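PDB 1OYZ: protein YibA from Escherichia coli, which is of unknown function but contains HEAT repeats in an all-helical chain and has been tentatively associated with oxidoreductase activity. Local coordinates for residues A182-K187 / S217-K222; D230-N235 / D239-A244; T259-F264 / E268-A273. One frame throughout, in Å; residues are numbered along the deposited sequence.

Contact 1. Residues A182-K187 / S217-K222; sequences AININK and SYRKDK
Arg-219 reaches Ile-183 and Asn-184 by folding its chain early: CG lies beside the backbone N, trans to the carbonyl carbon (chi1 -47°), and a second bend at chi2 (-79°) swings the rest of the chain across to helix 173-186. Extended at chi3, the arm then turns at chi4, which sets the tilt of the guanidinium, and that group carries nearly all of the contact from this side. At its edge, near its plane, Arg-219 NH2 meets CG2 of Ile-183 at 3.6 Å, the two side chains standing roughly square to one another. The amide of Asn-184 comes in more obliquely, its plane tilted 52° from that of the guanidinium. Arg-219 NH2 also passes 4.1 Å from atom C of Lys-187.

The backbones that present these groups are both helix ends finished in the same way. Lys-187 and Lys-220 each adopt positive phi in a Schellman motif; Lys-187 N bonds to Asn-184 O at 2.9 Å, while Lys-220 N bonds to Ser-217 O at 2.8 Å. The contact thus joins two helix C-termini, as a modest bridge formed largely by one long side chain.

Helix 191-200 lies close to both partners: Ile-183 and Asn-184 touch its Phe-197, and Arg-219 touches its Ile-193. Ile-183 also packs on Leu-164 and Leu-168 of helix 161-168, and Tyr-218 touches Glu-243 and Glu-247 of helix 239-248.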
# COMPACT_ATOMS: atom_id res chain seq x y z
N ALA A 182 6.72 -0.83 -3.33
CA ALA A 182 6.97 -2.20 -2.90
C ALA A 182 8.28 -2.76 -3.50
O ALA A 182 8.95 -3.60 -2.89
CB ALA A 182 5.76 -3.09 -3.24
N ILE A 183 8.64 -2.28 -4.69
CA ILE A 183 9.89 -2.70 -5.32
C ILE A 183 11.06 -2.21 -4.50
O ILE A 183 12.04 -2.91 -4.31
CB ILE A 183 10.01 -2.12 -6.75
CG1 ILE A 183 9.18 -2.97 -7.71
CG2 ILE A 183 11.51 -2.06 -7.20
CD1 ILE A 183 8.88 -2.33 -8.99
N ASN A 184 10.97 -0.99 -4.01
CA ASN A 184 12.06 -0.47 -3.23
C ASN A 184 12.16 -1.26 -1.91
O ASN A 184 13.25 -1.70 -1.51
CB ASN A 184 11.87 1.02 -2.99
CG ASN A 184 12.22 1.86 -4.24
OD1 ASN A 184 11.71 2.97 -4.41
ND2 ASN A 184 13.08 1.31 -5.10
N ILE A 185 11.00 -1.46 -1.28
CA ILE A 185 10.88 -2.20 -0.03
C ILE A 185 11.54 -3.58 -0.10
O ILE A 185 12.22 -4.00 0.83
CB ILE A 185 9.37 -2.33 0.33
CG1 ILE A 185 9.10 -1.58 1.64
CG2 ILE A 185 8.93 -3.78 0.34
CD1 ILE A 185 9.27 -0.08 1.51
N ASN A 186 11.36 -4.28 -1.22
CA ASN A 186 11.94 -5.60 -1.37
C ASN A 186 13.30 -5.59 -2.07
O ASN A 186 13.90 -6.64 -2.28
CB ASN A 186 10.97 -6.50 -2.11
CG ASN A 186 9.70 -6.76 -1.31
OD1 ASN A 186 8.66 -7.09 -1.88
ND2 ASN A 186 9.78 -6.62 0.01
N LYS A 187 13.77 -4.41 -2.43
CA LYS A 187 15.06 -4.27 -3.10
C LYS A 187 15.17 -5.11 -4.36
O LYS A 187 16.22 -5.66 -4.67
CB LYS A 187 16.20 -4.62 -2.13
CG LYS A 187 16.27 -3.70 -0.91
CD LYS A 187 17.41 -4.08 0.02
CE LYS A 187 17.32 -3.35 1.35
NZ LYS A 187 18.55 -3.64 2.14
N SER A 217 18.94 5.75 -6.88
CA SER A 217 20.14 6.01 -6.09
C SER A 217 20.60 4.78 -5.28
O SER A 217 21.78 4.47 -5.24
CB SER A 217 19.93 7.22 -5.18
OG SER A 217 19.39 8.30 -5.90
N TYR A 218 19.68 4.07 -4.63
CA TYR A 218 20.12 2.90 -3.88
C TYR A 218 20.81 1.91 -4.83
O TYR A 218 21.78 1.25 -4.46
CB TYR A 218 18.94 2.25 -3.14
CG TYR A 218 18.66 2.92 -1.81
CD1 TYR A 218 18.22 4.26 -1.75
CD2 TYR A 218 18.88 2.24 -0.60
CE1 TYR A 218 18.03 4.91 -0.52
CE2 TYR A 218 18.69 2.88 0.63
CZ TYR A 218 18.27 4.21 0.67
OH TYR A 218 18.11 4.84 1.89
N ARG A 219 20.31 1.85 -6.06
CA ARG A 219 20.87 0.98 -7.09
C ARG A 219 22.16 1.56 -7.69
O ARG A 219 22.73 0.96 -8.60
CB ARG A 219 19.85 0.77 -8.22
CG ARG A 219 18.42 0.43 -7.78
CD ARG A 219 18.29 -1.02 -7.39
NE ARG A 219 17.12 -1.29 -6.54
CZ ARG A 219 15.85 -1.09 -6.88
NH1 ARG A 219 15.55 -0.59 -8.07
NH2 ARG A 219 14.88 -1.40 -6.03
N LYS A 220 22.61 2.74 -7.25
CA LYS A 220 23.85 3.33 -7.77
C LYS A 220 23.81 3.57 -9.30
O LYS A 220 24.84 3.47 -9.98
CB LYS A 220 25.02 2.40 -7.45
CG LYS A 220 25.05 1.88 -6.01
CD LYS A 220 25.87 2.79 -5.09
CE LYS A 220 25.72 2.42 -3.61
NZ LYS A 220 24.35 2.77 -3.09
N ASP A 221 22.65 3.87 -9.84
CA ASP A 221 22.48 4.09 -11.27
C ASP A 221 22.63 5.58 -11.57
O ASP A 221 21.78 6.40 -11.23
CB ASP A 221 21.09 3.55 -11.66
CG ASP A 221 20.88 3.47 -13.16
OD1 ASP A 221 20.24 2.47 -13.60
OD2 ASP A 221 21.32 4.39 -13.88
N LYS A 222 23.74 5.93 -12.22
CA LYS A 222 24.04 7.31 -12.52
C LYS A 222 23.08 8.04 -13.42
O LYS A 222 23.16 9.26 -13.56
CB LYS A 222 25.49 7.40 -13.00
CG LYS A 222 26.43 7.19 -11.81
CD LYS A 222 27.81 6.65 -12.17
CE LYS A 222 28.71 6.67 -10.94
NZ LYS A 222 30.02 6.08 -11.23

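Contact 2. Residues D230-N235 / D239-A244; sequences DELKKN and DDIIEA
Leu-232 and Ile-241 meet inside a helical hairpin, in which helix 225-232 ends, a short loop follows, and helix 239-248 runs back beside it; consecutive helices paired in this way are consistent with the HEAT-type alpha solenoid to which this protein belongs. The nearest backbone approach is between Leu-232 and Ile-242, whose CA atoms are 6.8 Å apart.

Across the hairpin the interaction is apolar. The branch carbon CD2 of Leu-232 lies 3.6 Å from CG2 of Ile-241, and the two side chains run antiparallel, one alongside the other. The CD2 of Leu-232 also touches Ile-242, reaching its CG1 at 4.0 Å. Next to this, the aliphatic base of Glu-231 adds to the apolar patch: its CB lies 3.8 Å from CG2 of Ile-241, with CG1 only slightly farther off. All four residues are buried, and further apolar neighbours, Leu-253 beside Leu-232 and Ile-270 beside Ile-242, extend the core.

No charged pair spans the two segments; the salt bridges lie within 230-235 or reach outside, Glu-231 to Arg-209 and Glu-243 to Lys-276. A bend at chi2 (-63°) turns the Glu-231 carboxylate toward Lys-234, so with Arg-209 its buried charge is probably well compensated by two cations. Lys-234 NZ meets Glu-231 OE1 at 2.9 Å on the syn side, 28° out of the carboxylate plane.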
# COMPACT_ATOMS: atom_id res chain seq x y z
N ASP A 230 19.23 18.80 -9.89
CA ASP A 230 18.21 19.84 -9.90
C ASP A 230 17.43 19.95 -8.59
O ASP A 230 17.10 21.05 -8.16
CB ASP A 230 17.19 19.61 -11.01
CG ASP A 230 17.79 19.68 -12.39
OD1 ASP A 230 17.09 19.29 -13.35
OD2 ASP A 230 18.96 20.13 -12.51
N GLU A 231 17.12 18.81 -7.99
CA GLU A 231 16.36 18.76 -6.76
C GLU A 231 17.14 19.33 -5.60
O GLU A 231 16.59 20.02 -4.74
CB GLU A 231 15.95 17.33 -6.46
CG GLU A 231 14.90 16.84 -7.41
CD GLU A 231 13.62 17.63 -7.28
OE1 GLU A 231 12.95 17.84 -8.31
OE2 GLU A 231 13.29 18.05 -6.15
N LEU A 232 18.44 19.04 -5.57
CA LEU A 232 19.23 19.57 -4.46
C LEU A 232 19.39 21.07 -4.56
O LEU A 232 19.74 21.70 -3.58
CB LEU A 232 20.60 18.88 -4.40
CG LEU A 232 20.61 17.39 -4.05
CD1 LEU A 232 21.91 16.74 -4.52
CD2 LEU A 232 20.41 17.22 -2.54
N LYS A 233 19.12 21.67 -5.72
CA LYS A 233 19.32 23.13 -5.82
C LYS A 233 18.09 23.95 -5.46
O LYS A 233 18.12 25.18 -5.48
CB LYS A 233 19.80 23.51 -7.22
CG LYS A 233 21.18 22.96 -7.54
CD LYS A 233 21.64 23.41 -8.91
CE LYS A 233 23.11 23.11 -9.14
NZ LYS A 233 23.59 23.84 -10.36
N LYS A 234 17.01 23.28 -5.13
CA LYS A 234 15.80 24.00 -4.77
C LYS A 234 15.92 24.70 -3.42
O LYS A 234 16.77 24.36 -2.59
CB LYS A 234 14.62 23.04 -4.81
CG LYS A 234 14.37 22.52 -6.23
CD LYS A 234 13.17 21.59 -6.30
CE LYS A 234 12.78 21.29 -7.74
NZ LYS A 234 11.62 20.35 -7.78
N ASN A 235 15.08 25.70 -3.24
CA ASN A 235 15.03 26.48 -2.02
C ASN A 235 14.51 25.58 -0.89
O ASN A 235 15.00 25.62 0.24
CB ASN A 235 14.10 27.67 -2.23
CG ASN A 235 14.46 28.82 -1.36
OD1 ASN A 235 15.50 29.45 -1.55
ND2 ASN A 235 13.60 29.13 -0.38
N ASP A 239 14.09 15.74 2.12
CA ASP A 239 15.05 15.01 2.90
C ASP A 239 15.50 13.73 2.23
O ASP A 239 16.68 13.37 2.27
CB ASP A 239 14.47 14.76 4.29
CG ASP A 239 14.53 16.00 5.18
OD1 ASP A 239 14.67 17.12 4.66
OD2 ASP A 239 14.45 15.84 6.41
N ASP A 240 14.55 13.04 1.62
CA ASP A 240 14.83 11.81 0.89
C ASP A 240 15.82 12.10 -0.27
O ASP A 240 16.64 11.25 -0.60
CB ASP A 240 13.52 11.24 0.29
CG ASP A 240 12.64 10.46 1.31
OD1 ASP A 240 13.05 9.37 1.75
OD2 ASP A 240 11.54 10.93 1.66
N ILE A 241 15.74 13.27 -0.90
CA ILE A 241 16.63 13.58 -2.01
C ILE A 241 18.05 13.72 -1.50
O ILE A 241 18.99 13.17 -2.07
CB ILE A 241 16.13 14.87 -2.77
CG1 ILE A 241 15.22 14.44 -3.92
CG2 ILE A 241 17.30 15.69 -3.33
CD1 ILE A 241 14.12 13.51 -3.51
N ILE A 242 18.19 14.42 -0.39
CA ILE A 242 19.50 14.61 0.20
C ILE A 242 20.05 13.25 0.58
O ILE A 242 21.21 12.94 0.33
CB ILE A 242 19.38 15.50 1.44
CG1 ILE A 242 18.71 16.80 1.02
CG2 ILE A 242 20.78 15.72 2.07
CD1 ILE A 242 18.56 17.83 2.17
N GLU A 243 19.20 12.41 1.14
CA GLU A 243 19.60 11.08 1.55
C GLU A 243 20.00 10.20 0.34
O GLU A 243 20.98 9.43 0.42
CB GLU A 243 18.46 10.43 2.31
CG GLU A 243 18.66 8.96 2.56
CD GLU A 243 19.71 8.72 3.59
OE1 GLU A 243 19.99 7.54 3.91
OE2 GLU A 243 20.25 9.73 4.08
N ALA A 244 19.23 10.30 -0.74
CA ALA A 244 19.51 9.55 -1.97
C ALA A 244 20.87 10.00 -2.51
O ALA A 244 21.66 9.19 -3.02
CB ALA A 244 18.43 9.81 -3.00

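Contact 3. Residues T259-F264 / E268-A273; sequences TMLYKF and EIITSA
Ile-270 points from helix 268-277 at the end of helix 254-261, closing the hairpin these helices form at the C-terminal end of the helical array. Its CB and CG2 share one neighbour, and CD1 reaches two others. Ile-270 CB lies 4.1 Å from CD2 of Leu-261. The Ile-270 CG2 methyl, trans to the backbone N, touches that same Leu-261 CD2 at 3.7 Å, the two side chains lying side by side but heading opposite ways. The other branch, beside the backbone N and extended at chi2 (177°), carries CD1 to Met-260 and Phe-264. There Ile-270 CD1 rests 3.8 Å from CB of selenomethionine Met-260, about as close to that residue's carbonyl O, and 3.9 Å from CD2 of Phe-264, whose side chain is nearly perpendicular to that of Ile-270. Replacing Ile-270 with an alanine would probably leave Met-260 and Phe-264 without their shared CD1 partner and open a gap beside Leu-261.

Ile-270 also packs on Ile-242 of helix 239-248. Leu-261 CD2 lies 3.3 Å from OG1 of Thr-271. Met-260 O accepts bonds from Lys-263 N and Phe-264 N. The chemistry therefore implies cohesion by hydrocarbon contact between the helices, while backbone hydrogen bonds shape the turn.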
# COMPACT_ATOMS: atom_id res chain seq x y z
N THR A 259 27.96 23.21 -0.45
CA THR A 259 27.25 24.48 -0.55
C THR A 259 25.99 24.55 0.34
O THR A 259 25.68 25.59 0.93
CB THR A 259 26.78 24.73 -2.01
OG1 THR A 259 27.92 24.97 -2.84
CG2 THR A 259 25.85 25.90 -2.08
N MSE A 260 25.26 23.43 0.39
CA MSE A 260 24.01 23.35 1.15
C MSE A 260 24.23 23.42 2.66
O MSE A 260 23.36 23.88 3.41
CB MSE A 260 23.27 22.05 0.79
CG MSE A 260 22.91 21.98 -0.69
SE MSE A 260 22.12 20.27 -1.12
CE MSE A 260 23.50 19.50 -2.24
N LEU A 261 25.40 22.96 3.09
CA LEU A 261 25.77 23.02 4.50
C LEU A 261 25.54 24.44 5.04
O LEU A 261 25.04 24.62 6.15
CB LEU A 261 27.25 22.62 4.69
CG LEU A 261 27.67 21.14 4.61
CD1 LEU A 261 29.20 21.00 4.70
CD2 LEU A 261 27.01 20.35 5.76
N TYR A 262 25.88 25.45 4.24
CA TYR A 262 25.73 26.84 4.68
C TYR A 262 24.38 27.43 4.34
O TYR A 262 24.08 28.57 4.69
CB TYR A 262 26.82 27.71 4.05
CG TYR A 262 28.21 27.13 4.17
CD1 TYR A 262 28.65 26.14 3.28
CD2 TYR A 262 29.07 27.52 5.20
CE1 TYR A 262 29.92 25.55 3.42
CE2 TYR A 262 30.33 26.94 5.35
CZ TYR A 262 30.74 25.95 4.46
OH TYR A 262 31.97 25.36 4.63
N LYS A 263 23.55 26.63 3.67
CA LYS A 263 22.24 27.05 3.23
C LYS A 263 21.08 26.68 4.16
O LYS A 263 20.11 27.42 4.26
CB LYS A 263 21.98 26.48 1.83
CG LYS A 263 20.72 26.96 1.14
CD LYS A 263 20.62 26.41 -0.29
CE LYS A 263 19.37 26.93 -0.99
NZ LYS A 263 19.29 26.59 -2.44
N PHE A 264 21.19 25.56 4.85
CA PHE A 264 20.12 25.10 5.75
C PHE A 264 20.57 25.09 7.21
O PHE A 264 21.65 24.59 7.54
CB PHE A 264 19.69 23.70 5.31
CG PHE A 264 19.16 23.64 3.89
CD1 PHE A 264 17.80 23.82 3.64
CD2 PHE A 264 20.02 23.44 2.82
CE1 PHE A 264 17.31 23.81 2.33
CE2 PHE A 264 19.54 23.42 1.52
CZ PHE A 264 18.18 23.61 1.26
N GLU A 268 22.73 18.55 9.34
CA GLU A 268 23.25 17.25 9.73
C GLU A 268 23.05 16.19 8.63
O GLU A 268 24.00 15.50 8.25
CB GLU A 268 22.59 16.79 11.03
CG GLU A 268 22.70 15.30 11.28
CD GLU A 268 21.88 14.85 12.47
OE1 GLU A 268 22.35 15.07 13.62
OE2 GLU A 268 20.78 14.28 12.28
N ILE A 269 21.82 16.08 8.13
CA ILE A 269 21.49 15.09 7.10
C ILE A 269 22.38 15.27 5.86
O ILE A 269 22.74 14.32 5.18
CB ILE A 269 19.97 15.18 6.74
CG1 ILE A 269 19.60 13.99 5.83
CG2 ILE A 269 19.63 16.55 6.11
CD1 ILE A 269 18.14 13.99 5.40
N ILE A 270 22.75 16.52 5.61
CA ILE A 270 23.63 16.87 4.51
C ILE A 270 25.03 16.29 4.82
O ILE A 270 25.66 15.63 3.97
CB ILE A 270 23.70 18.42 4.37
CG1 ILE A 270 22.29 18.96 4.10
CG2 ILE A 270 24.67 18.83 3.27
CD1 ILE A 270 22.19 20.46 4.01
N THR A 271 25.49 16.51 6.04
CA THR A 271 26.80 16.03 6.45
C THR A 271 26.84 14.52 6.35
O THR A 271 27.87 13.95 5.98
CB THR A 271 27.12 16.48 7.90
OG1 THR A 271 27.18 17.90 7.93
CG2 THR A 271 28.46 15.91 8.37
N SER A 272 25.73 13.87 6.65
CA SER A 272 25.67 12.40 6.57
C SER A 272 25.94 11.93 5.15
O SER A 272 26.72 11.03 4.91
CB SER A 272 24.29 11.88 6.97
OG SER A 272 24.01 12.16 8.33
N ALA A 273 25.24 12.55 4.21
CA ALA A 273 25.38 12.20 2.82
C ALA A 273 26.83 12.45 2.43
O ALA A 273 27.45 11.62 1.77
CB ALA A 273 24.43 13.04 1.97

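How the contacts relate
Followed from the N terminus, the three contacts come in series, none nested in or crossing another. Contact 1 closes the widest excursion, 29 intervening residues that include helix 191-200, and joins the C-terminal ends of helices 173-186 and 206-218. Contacts 2 and 3 each close a hairpin whose segments are separated by only three residues. Contacts 1 and 2 are coupled where helix 206-218 packs on helix 239-248, with Ser-217 CB against Ala-244 O. Contacts 2 and 3, whose centres are about 10 Å apart, touch through their turns and through Asp-239 and Ile-269. Contacts 1 and 3 do not touch, so contact 2 links them along the C-terminal helices.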